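Local coordinates for spindle pole body-associated protein VIK1 (Saccharomyces cerevisiae, PDB 2O0A) that recruits the minus end-directed kinesin Kar3 to microtubules, helps target it to the spindle pole body, and forms with it a heterodimer that cross-links antiparallel microtubules, at residues A[41-44]-A[49-52]; A[70-75]-A[104-109]; A[82-87]-A[92-97]. All coordinates share one frame; numbering follows the deposited sequence.

Contact 1. Residues A[41-44]-A[49-52]; sequences LLFD and VITQ
The Phe43 ring meets Ile50 obliquely, its CD1 lying 3.9 Å from Ile50 CG1, while the Phe43 side chain also touches Val32 of strand 27-32 and Glu34 and Leu37 of the loop after it. Phe43 and Ile50 form a non-hydrogen-bonded pair of an antiparallel hairpin, and their side chains run alongside each other from the same face of the sheet. With chi1 at -55°, Ile50 CG1 stands beside its own backbone N and reaches the ring, leaving the CG2 branch to meet Leu41 CD2 at 3.7 Å. Trimming Ile50 to an alanine removes both branches and would probably leave the Phe43 ring and Leu41 CD2 without their shared apolar partner. Two hydrogen-bonded pairs alternate with these: Leu42 N gives a nearly straight bond to Thr51 O (2.9 Å), returned by Thr51 N to Leu42 O, and Asp44 and Val49 exchange a similar couple. On the face carrying Leu42 and Thr51, a water donates to Leu42 O and is hydrogen-bonded to Thr51 OG1 (2.8 Å), bridging the strands. Asp44 OD1 accepts from Asn47 N inside the turn, whereas Gln52 OE1 bonds Ser55 OG. The hairpin forms two strands of a small three-stranded antiparallel sheet, as in kinesin motor domains: strand 58-60 completes it beside 49-52, and the Leu41 and Ile50 face packs on helix 276-289, with Ile50 also touching strand 27-32.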
loop_
_atom_site.group_PDB
_atom_site.type_symbol
_atom_site.label_atom_id
_atom_site.label_comp_id
_atom_site.label_asym_id
_atom_site.label_seq_id
_atom_site.Cartn_x
_atom_site.Cartn_y
_atom_site.Cartn_z
ATOM N N LEU A 41 -11.767 14.471 16.648
ATOM C CA LEU A 41 -11.574 13.082 16.240
ATOM C C LEU A 41 -10.963 12.324 17.410
ATOM O O LEU A 41 -9.997 12.794 18.017
ATOM C CB LEU A 41 -10.667 12.993 15.009
ATOM C CG LEU A 41 -11.353 12.955 13.629
ATOM C CD1 LEU A 41 -10.267 12.768 12.557
ATOM C CD2 LEU A 41 -12.393 11.857 13.538
ATOM N N LEU A 42 -11.551 11.180 17.746
ATOM C CA LEU A 42 -11.075 10.361 18.852
ATOM C C LEU A 42 -10.357 9.141 18.313
ATOM O O LEU A 42 -10.856 8.475 17.404
ATOM C CB LEU A 42 -12.221 9.933 19.774
ATOM C CG LEU A 42 -12.937 10.978 20.647
ATOM C CD1 LEU A 42 -12.020 12.112 21.119
ATOM C CD2 LEU A 42 -14.161 11.533 19.943
ATOM N N PHE A 43 -9.177 8.867 18.858
ATOM C CA PHE A 43 -8.365 7.741 18.400
ATOM C C PHE A 43 -8.214 6.695 19.471
ATOM O O PHE A 43 -7.729 6.985 20.563
ATOM C CB PHE A 43 -6.975 8.212 17.987
ATOM C CG PHE A 43 -6.992 9.231 16.907
ATOM C CD1 PHE A 43 -6.939 8.849 15.573
ATOM C CD2 PHE A 43 -7.080 10.584 17.217
ATOM C CE1 PHE A 43 -6.973 9.800 14.563
ATOM C CE2 PHE A 43 -7.119 11.534 16.214
ATOM C CZ PHE A 43 -7.054 11.146 14.889
ATOM N N ASP A 44 -8.626 5.480 19.136
ATOM C CA ASP A 44 -8.416 4.320 19.989
ATOM C C ASP A 44 -7.346 3.427 19.341
ATOM O O ASP A 44 -7.647 2.590 18.488
ATOM C CB ASP A 44 -9.744 3.576 20.193
ATOM C CG ASP A 44 -9.624 2.401 21.163
ATOM O OD1 ASP A 44 -8.481 1.952 21.438
ATOM O OD2 ASP A 44 -10.676 1.933 21.659
ATOM N N VAL A 49 -9.860 2.127 16.416
ATOM C CA VAL A 49 -11.094 2.865 16.172
ATOM C C VAL A 49 -10.797 4.356 16.029
ATOM O O VAL A 49 -10.029 4.903 16.801
ATOM C CB VAL A 49 -12.108 2.656 17.333
ATOM C CG1 VAL A 49 -13.426 3.295 16.986
ATOM C CG2 VAL A 49 -12.304 1.175 17.617
ATOM N N ILE A 50 -11.402 4.997 15.030
ATOM C CA ILE A 50 -11.443 6.456 14.945
ATOM C C ILE A 50 -12.918 6.852 14.988
ATOM O O ILE A 50 -13.718 6.386 14.171
ATOM C CB ILE A 50 -10.789 7.006 13.659
ATOM C CG1 ILE A 50 -9.351 6.496 13.537
ATOM C CG2 ILE A 50 -10.831 8.549 13.637
ATOM C CD1 ILE A 50 -8.696 6.834 12.203
ATOM N N THR A 51 -13.259 7.690 15.959
ATOM C CA THR A 51 -14.634 8.134 16.155
ATOM C C THR A 51 -14.761 9.630 15.911
ATOM O O THR A 51 -13.983 10.412 16.452
ATOM C CB THR A 51 -15.098 7.831 17.592
ATOM O OG1 THR A 51 -15.029 6.419 17.830
ATOM C CG2 THR A 51 -16.533 8.302 17.812
ATOM N N GLN A 52 -15.739 10.015 15.088
ATOM C CA GLN A 52 -16.057 11.429 14.873
ATOM C C GLN A 52 -16.825 11.942 16.090
ATOM O O GLN A 52 -17.893 11.434 16.413
ATOM C CB GLN A 52 -16.869 11.611 13.591
ATOM C CG GLN A 52 -16.058 11.505 12.306
ATOM C CD GLN A 52 -16.920 11.501 11.052
ATOM O OE1 GLN A 52 -18.101 11.150 11.094
ATOM N NE2 GLN A 52 -16.325 11.887 9.926
HETATM O O HOH W 1 -12.424 6.019 18.753
#

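Contact 2. Residues A[70-75]-A[104-109]; sequences VSEDKF and HGSLRE
Glu72 reaches Ser106 with an extended chain: CG lies anti to the carbonyl carbon (chi1 -68°) and chi2 continues the line at 171°, while Ser106 OG sits between its backbone N and carbonyl carbon (chi1 64°), turned to the carboxylate. The contact joins the first turns of two helices of the kinesin-like motor fold, 72-89 and 105-116. The latter follows strand 94-99 where nucleotide-binding relatives carry the P-loop and its helix, although this domain has no nucleotide site. Ser106 OG donates to Glu72 OE1, but the 2.4 Å separation is unusually short and its exact value is doubtful. OE1 is also 2.9 Å from Leu107 N, at too poor an angle for a hydrogen bond. Closeness to the start of helix 105-116 may nevertheless favour the negative charge of Glu72. The Leu107 side chain runs across that of Glu72, then packs on Phe76 and on Leu267 of the central sheet. At its own helix start, Ser71 provides an N-cap, its OG accepting from Lys74 N at 3.2 Å. The aliphatic part of Glu72 contributes too, with CG resting 3.9 Å from Leu107 CD1.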
loop_
_atom_site.group_PDB
_atom_site.type_symbol
_atom_site.label_atom_id
_atom_site.label_comp_id
_atom_site.label_asym_id
_atom_site.label_seq_id
_atom_site.Cartn_x
_atom_site.Cartn_y
_atom_site.Cartn_z
ATOM N N VAL A 70 5.381 5.900 15.034
ATOM C CA VAL A 70 5.850 4.919 14.050
ATOM C C VAL A 70 6.270 5.638 12.763
ATOM O O VAL A 70 5.427 6.120 12.005
ATOM C CB VAL A 70 4.756 3.843 13.768
ATOM C CG1 VAL A 70 5.249 2.826 12.753
ATOM C CG2 VAL A 70 4.312 3.150 15.057
ATOM N N SER A 71 7.586 5.741 12.542
ATOM C CA SER A 71 8.150 6.322 11.317
ATOM C C SER A 71 7.842 5.404 10.152
ATOM O O SER A 71 7.487 4.249 10.374
ATOM C CB SER A 71 9.663 6.415 11.428
ATOM O OG SER A 71 10.228 5.112 11.514
ATOM N N GLU A 72 8.037 5.901 8.936
ATOM C CA GLU A 72 7.756 5.066 7.754
ATOM C C GLU A 72 8.611 3.801 7.699
ATOM O O GLU A 72 8.109 2.736 7.394
ATOM C CB GLU A 72 7.706 5.906 6.480
ATOM C CG GLU A 72 6.454 6.778 6.645
ATOM C CD GLU A 72 6.234 7.872 5.647
ATOM O OE1 GLU A 72 7.078 8.075 4.758
ATOM O OE2 GLU A 72 5.181 8.552 5.784
ATOM N N ASP A 73 9.879 3.896 8.087
ATOM C CA ASP A 73 10.717 2.693 8.180
ATOM C C ASP A 73 10.164 1.672 9.186
ATOM O O ASP A 73 10.175 0.455 8.922
ATOM C CB ASP A 73 12.136 3.073 8.597
ATOM C CG ASP A 73 12.901 3.821 7.527
ATOM O OD1 ASP A 73 12.539 3.779 6.326
ATOM O OD2 ASP A 73 13.920 4.448 7.899
ATOM N N LYS A 74 9.717 2.150 10.355
ATOM C CA LYS A 74 9.119 1.272 11.370
ATOM C C LYS A 74 7.761 0.718 10.932
ATOM O O LYS A 74 7.402 -0.426 11.250
ATOM C CB LYS A 74 8.990 2.018 12.705
ATOM C CG LYS A 74 8.561 1.116 13.843
ATOM C CD LYS A 74 8.714 1.801 15.194
ATOM C CE LYS A 74 10.177 1.866 15.596
ATOM N NZ LYS A 74 10.777 0.516 15.808
ATOM N N PHE A 75 7.013 1.516 10.171
ATOM C CA PHE A 75 5.762 1.001 9.595
ATOM C C PHE A 75 6.047 -0.302 8.847
ATOM O O PHE A 75 5.364 -1.296 9.033
ATOM C CB PHE A 75 5.062 1.994 8.650
ATOM C CG PHE A 75 3.939 1.354 7.888
ATOM C CD1 PHE A 75 2.706 1.149 8.495
ATOM C CD2 PHE A 75 4.130 0.894 6.586
ATOM C CE1 PHE A 75 1.672 0.508 7.811
ATOM C CE2 PHE A 75 3.107 0.251 5.895
ATOM C CZ PHE A 75 1.873 0.062 6.520
ATOM N N HIS A 104 3.557 11.909 -0.812
ATOM C CA HIS A 104 4.060 10.884 0.093
ATOM C C HIS A 104 5.243 10.077 -0.466
ATOM O O HIS A 104 5.306 8.826 -0.346
ATOM C CB HIS A 104 2.917 9.953 0.494
ATOM C CG HIS A 104 2.165 10.407 1.712
ATOM N ND1 HIS A 104 2.228 9.741 2.918
ATOM C CD2 HIS A 104 1.347 11.467 1.912
ATOM C CE1 HIS A 104 1.479 10.373 3.807
ATOM N NE2 HIS A 104 0.928 11.420 3.222
ATOM N N GLY A 105 6.216 10.773 -1.052
ATOM C CA GLY A 105 7.425 10.105 -1.545
ATOM C C GLY A 105 8.221 9.367 -0.484
ATOM O O GLY A 105 8.871 8.355 -0.777
ATOM N N SER A 106 8.186 9.853 0.756
ATOM C CA SER A 106 8.942 9.215 1.825
ATOM C C SER A 106 8.470 7.779 2.084
ATOM O O SER A 106 9.272 6.904 2.439
ATOM C CB SER A 106 8.874 10.041 3.120
ATOM O OG SER A 106 7.545 10.094 3.586
ATOM N N LEU A 107 7.170 7.536 1.907
ATOM C CA LEU A 107 6.622 6.185 2.092
ATOM C C LEU A 107 7.154 5.245 1.018
ATOM O O LEU A 107 7.545 4.099 1.304
ATOM C CB LEU A 107 5.089 6.200 2.086
ATOM C CG LEU A 107 4.457 4.870 2.499
ATOM C CD1 LEU A 107 4.625 4.602 4.030
ATOM C CD2 LEU A 107 2.988 4.834 2.107
ATOM N N ARG A 108 7.176 5.743 -0.215
ATOM C CA ARG A 108 7.728 5.019 -1.348
ATOM C C ARG A 108 9.203 4.657 -1.127
ATOM O O ARG A 108 9.604 3.507 -1.315
ATOM C CB ARG A 108 7.539 5.843 -2.628
ATOM C CG ARG A 108 7.928 5.085 -3.889
ATOM C CD ARG A 108 8.024 6.030 -5.076
ATOM N NE ARG A 108 6.833 6.849 -5.163
ATOM C CZ ARG A 108 6.787 8.180 -5.264
ATOM N NH1 ARG A 108 7.873 8.941 -5.384
ATOM N NH2 ARG A 108 5.605 8.759 -5.300
ATOM N N GLU A 109 9.979 5.647 -0.680
ATOM C CA GLU A 109 11.389 5.487 -0.350
ATOM C C GLU A 109 11.569 4.397 0.711
ATOM O O GLU A 109 12.374 3.476 0.556
ATOM C CB GLU A 109 11.885 6.826 0.193
ATOM C CG GLU A 109 13.342 6.913 0.571
ATOM C CD GLU A 109 13.723 8.321 1.009
ATOM O OE1 GLU A 109 13.109 8.854 1.962
ATOM O OE2 GLU A 109 14.637 8.900 0.389
#

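Contact 3. Residues A[82-87]-A[92-97]; sequences VYHDMC and KNFNLI
Residues 82-87 of helix 72-89 carry Tyr83, His84 and Cys87 against strand 94-97 and run nearly antiparallel to it, the N-to-C directions 156° apart and the axes 9.6 Å apart. This is the returning half of a beta-alpha-beta crossover in the motor fold: helix 72-89 leads from strand 63-66 to strand 94-99, both in the central sheet. The turn between helix and strand is closed by Lys92 N, which donates to Cys87 O at 2.9 Å. Beyond it Phe94, with chi1 at 67°, sends its ring against the helix. Cys87 CB sits over one face of this ring, 3.5 Å from its centroid, in a CH-pi contact, and SG approaches the ring obliquely. Tyr83 and Phe94 make an offset edge-to-face pair, the phenyl edge directed at the tyrosine face with the planes at 75°. His84 ND1 comes to the Phe94 edge, 3.5 Å from CZ. Tyr83, His84 and Cys87 thus meet the ring within little more than one helical turn. Phe223 of strand 221-228 and Lys263 also touch Phe94. The buried Tyr83 hydroxyl is satisfied by the strand backbone: OH donates to Asn95 O at 2.7 Å, within the carbonyl's plane and toward one of its lone pairs.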
loop_
_atom_site.group_PDB
_atom_site.type_symbol
_atom_site.label_atom_id
_atom_site.label_comp_id
_atom_site.label_asym_id
_atom_site.label_seq_id
_atom_site.Cartn_x
_atom_site.Cartn_y
_atom_site.Cartn_z
ATOM N N VAL A 82 4.707 -8.684 8.704
ATOM C CA VAL A 82 4.044 -9.986 8.866
ATOM C C VAL A 82 3.193 -10.365 7.633
ATOM O O VAL A 82 3.268 -11.494 7.121
ATOM C CB VAL A 82 3.205 -10.036 10.165
ATOM C CG1 VAL A 82 2.463 -11.351 10.260
ATOM C CG2 VAL A 82 4.099 -9.815 11.394
ATOM N N TYR A 83 2.403 -9.410 7.147
ATOM C CA TYR A 83 1.645 -9.589 5.913
ATOM C C TYR A 83 2.571 -9.864 4.717
ATOM O O TYR A 83 2.351 -10.800 3.937
ATOM C CB TYR A 83 0.829 -8.325 5.675
ATOM C CG TYR A 83 0.278 -8.142 4.284
ATOM C CD1 TYR A 83 -0.836 -8.856 3.860
ATOM C CD2 TYR A 83 0.872 -7.243 3.380
ATOM C CE1 TYR A 83 -1.366 -8.686 2.593
ATOM C CE2 TYR A 83 0.349 -7.052 2.103
ATOM C CZ TYR A 83 -0.774 -7.774 1.710
ATOM O OH TYR A 83 -1.336 -7.613 0.479
ATOM N N HIS A 84 3.593 -9.023 4.563
ATOM C CA HIS A 84 4.538 -9.162 3.471
ATOM C C HIS A 84 5.202 -10.532 3.476
ATOM O O HIS A 84 5.229 -11.204 2.450
ATOM C CB HIS A 84 5.584 -8.049 3.580
ATOM C CG HIS A 84 6.766 -8.241 2.686
ATOM N ND1 HIS A 84 6.775 -7.861 1.364
ATOM C CD2 HIS A 84 7.981 -8.789 2.931
ATOM C CE1 HIS A 84 7.949 -8.162 0.830
ATOM N NE2 HIS A 84 8.700 -8.718 1.763
ATOM N N ASP A 85 5.693 -10.940 4.638
ATOM C CA ASP A 85 6.392 -12.218 4.765
ATOM C C ASP A 85 5.455 -13.370 4.445
ATOM O O ASP A 85 5.842 -14.307 3.748
ATOM C CB ASP A 85 6.979 -12.391 6.166
ATOM C CG ASP A 85 8.181 -11.498 6.430
ATOM O OD1 ASP A 85 8.734 -10.901 5.476
ATOM O OD2 ASP A 85 8.587 -11.420 7.607
ATOM N N MET A 86 4.209 -13.272 4.906
ATOM C CA MET A 86 3.223 -14.313 4.641
ATOM C C MET A 86 2.976 -14.459 3.147
ATOM O O MET A 86 3.011 -15.571 2.611
ATOM C CB MET A 86 1.917 -14.003 5.367
ATOM C CG MET A 86 0.808 -14.989 5.018
ATOM S SD MET A 86 -0.856 -14.389 5.419
ATOM C CE MET A 86 -1.073 -13.132 4.182
ATOM N N CYS A 87 2.742 -13.342 2.461
ATOM C CA CYS A 87 2.461 -13.403 1.018
ATOM C C CYS A 87 3.632 -14.006 0.255
ATOM O O CYS A 87 3.430 -14.861 -0.613
ATOM C CB CYS A 87 2.126 -12.024 0.459
ATOM S SG CYS A 87 0.553 -11.381 1.061
ATOM N N LYS A 92 1.942 -15.872 -2.886
ATOM C CA LYS A 92 0.696 -15.238 -3.290
ATOM C C LYS A 92 1.017 -13.844 -3.775
ATOM O O LYS A 92 1.590 -13.050 -3.019
ATOM C CB LYS A 92 -0.294 -15.179 -2.125
ATOM C CG LYS A 92 -1.000 -16.516 -1.861
ATOM C CD LYS A 92 -2.079 -16.360 -0.832
ATOM C CE LYS A 92 -2.723 -17.698 -0.503
ATOM N NZ LYS A 92 -4.034 -17.444 0.152
ATOM N N ASN A 93 0.677 -13.561 -5.027
ATOM C CA ASN A 93 0.785 -12.194 -5.557
ATOM C C ASN A 93 -0.037 -11.265 -4.688
ATOM O O ASN A 93 -1.135 -11.636 -4.226
ATOM C CB ASN A 93 0.306 -12.148 -7.004
ATOM C CG ASN A 93 1.112 -13.050 -7.895
ATOM O OD1 ASN A 93 2.306 -13.314 -7.653
ATOM N ND2 ASN A 93 0.454 -13.560 -8.932
ATOM N N PHE A 94 0.498 -10.077 -4.426
ATOM C CA PHE A 94 -0.082 -9.245 -3.389
ATOM C C PHE A 94 0.136 -7.770 -3.632
ATOM O O PHE A 94 0.846 -7.377 -4.538
ATOM C CB PHE A 94 0.396 -9.669 -1.990
ATOM C CG PHE A 94 1.875 -9.445 -1.702
ATOM C CD1 PHE A 94 2.253 -8.566 -0.696
ATOM C CD2 PHE A 94 2.883 -10.161 -2.385
ATOM C CE1 PHE A 94 3.591 -8.362 -0.370
ATOM C CE2 PHE A 94 4.233 -9.986 -2.061
ATOM C CZ PHE A 94 4.592 -9.072 -1.048
ATOM N N ASN A 95 -0.488 -6.950 -2.799
ATOM C CA ASN A 95 -0.409 -5.512 -3.021
ATOM C C ASN A 95 -0.404 -4.702 -1.748
ATOM O O ASN A 95 -0.701 -5.204 -0.654
ATOM C CB ASN A 95 -1.520 -5.042 -3.981
ATOM C CG ASN A 95 -2.900 -5.077 -3.363
ATOM O OD1 ASN A 95 -3.165 -4.438 -2.339
ATOM N ND2 ASN A 95 -3.821 -5.808 -4.007
ATOM N N LEU A 96 -0.016 -3.437 -1.919
ATOM C CA LEU A 96 -0.189 -2.405 -0.914
ATOM C C LEU A 96 -0.806 -1.228 -1.647
ATOM O O LEU A 96 -0.202 -0.671 -2.560
ATOM C CB LEU A 96 1.169 -2.034 -0.299
ATOM C CG LEU A 96 1.218 -0.827 0.637
ATOM C CD1 LEU A 96 0.195 -0.958 1.757
ATOM C CD2 LEU A 96 2.635 -0.594 1.199
ATOM N N ILE A 97 -2.040 -0.888 -1.280
ATOM C CA ILE A 97 -2.764 0.206 -1.929
ATOM C C ILE A 97 -2.820 1.362 -0.938
ATOM O O ILE A 97 -3.512 1.271 0.079
ATOM C CB ILE A 97 -4.174 -0.246 -2.374
ATOM C CG1 ILE A 97 -4.030 -1.339 -3.434
ATOM C CG2 ILE A 97 -4.982 0.969 -2.932
ATOM C CD1 ILE A 97 -5.305 -2.122 -3.727
#

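From the N terminus, the chain passes helix 4-23 and strand 27-32 before contact 1 closes the short hairpin 41-44/49-52 at the edge of the domain. That loop is complete before the others open, and its centre lies about 23 Å from that of contact 2 and about 27 Å from that of contact 3. After strands 58-60 and 63-66, residues 70-75 begin helix 72-89 and open contact 2. Contact 3 is nested within it, its 82-87 and 92-97 segments tying the later turns of that helix to strand 94-99. The chain then enters helix 105-116, where 104-109 closes contact 2. Together, contacts 2 and 3 join helix 72-89 to the next strand and the next helix.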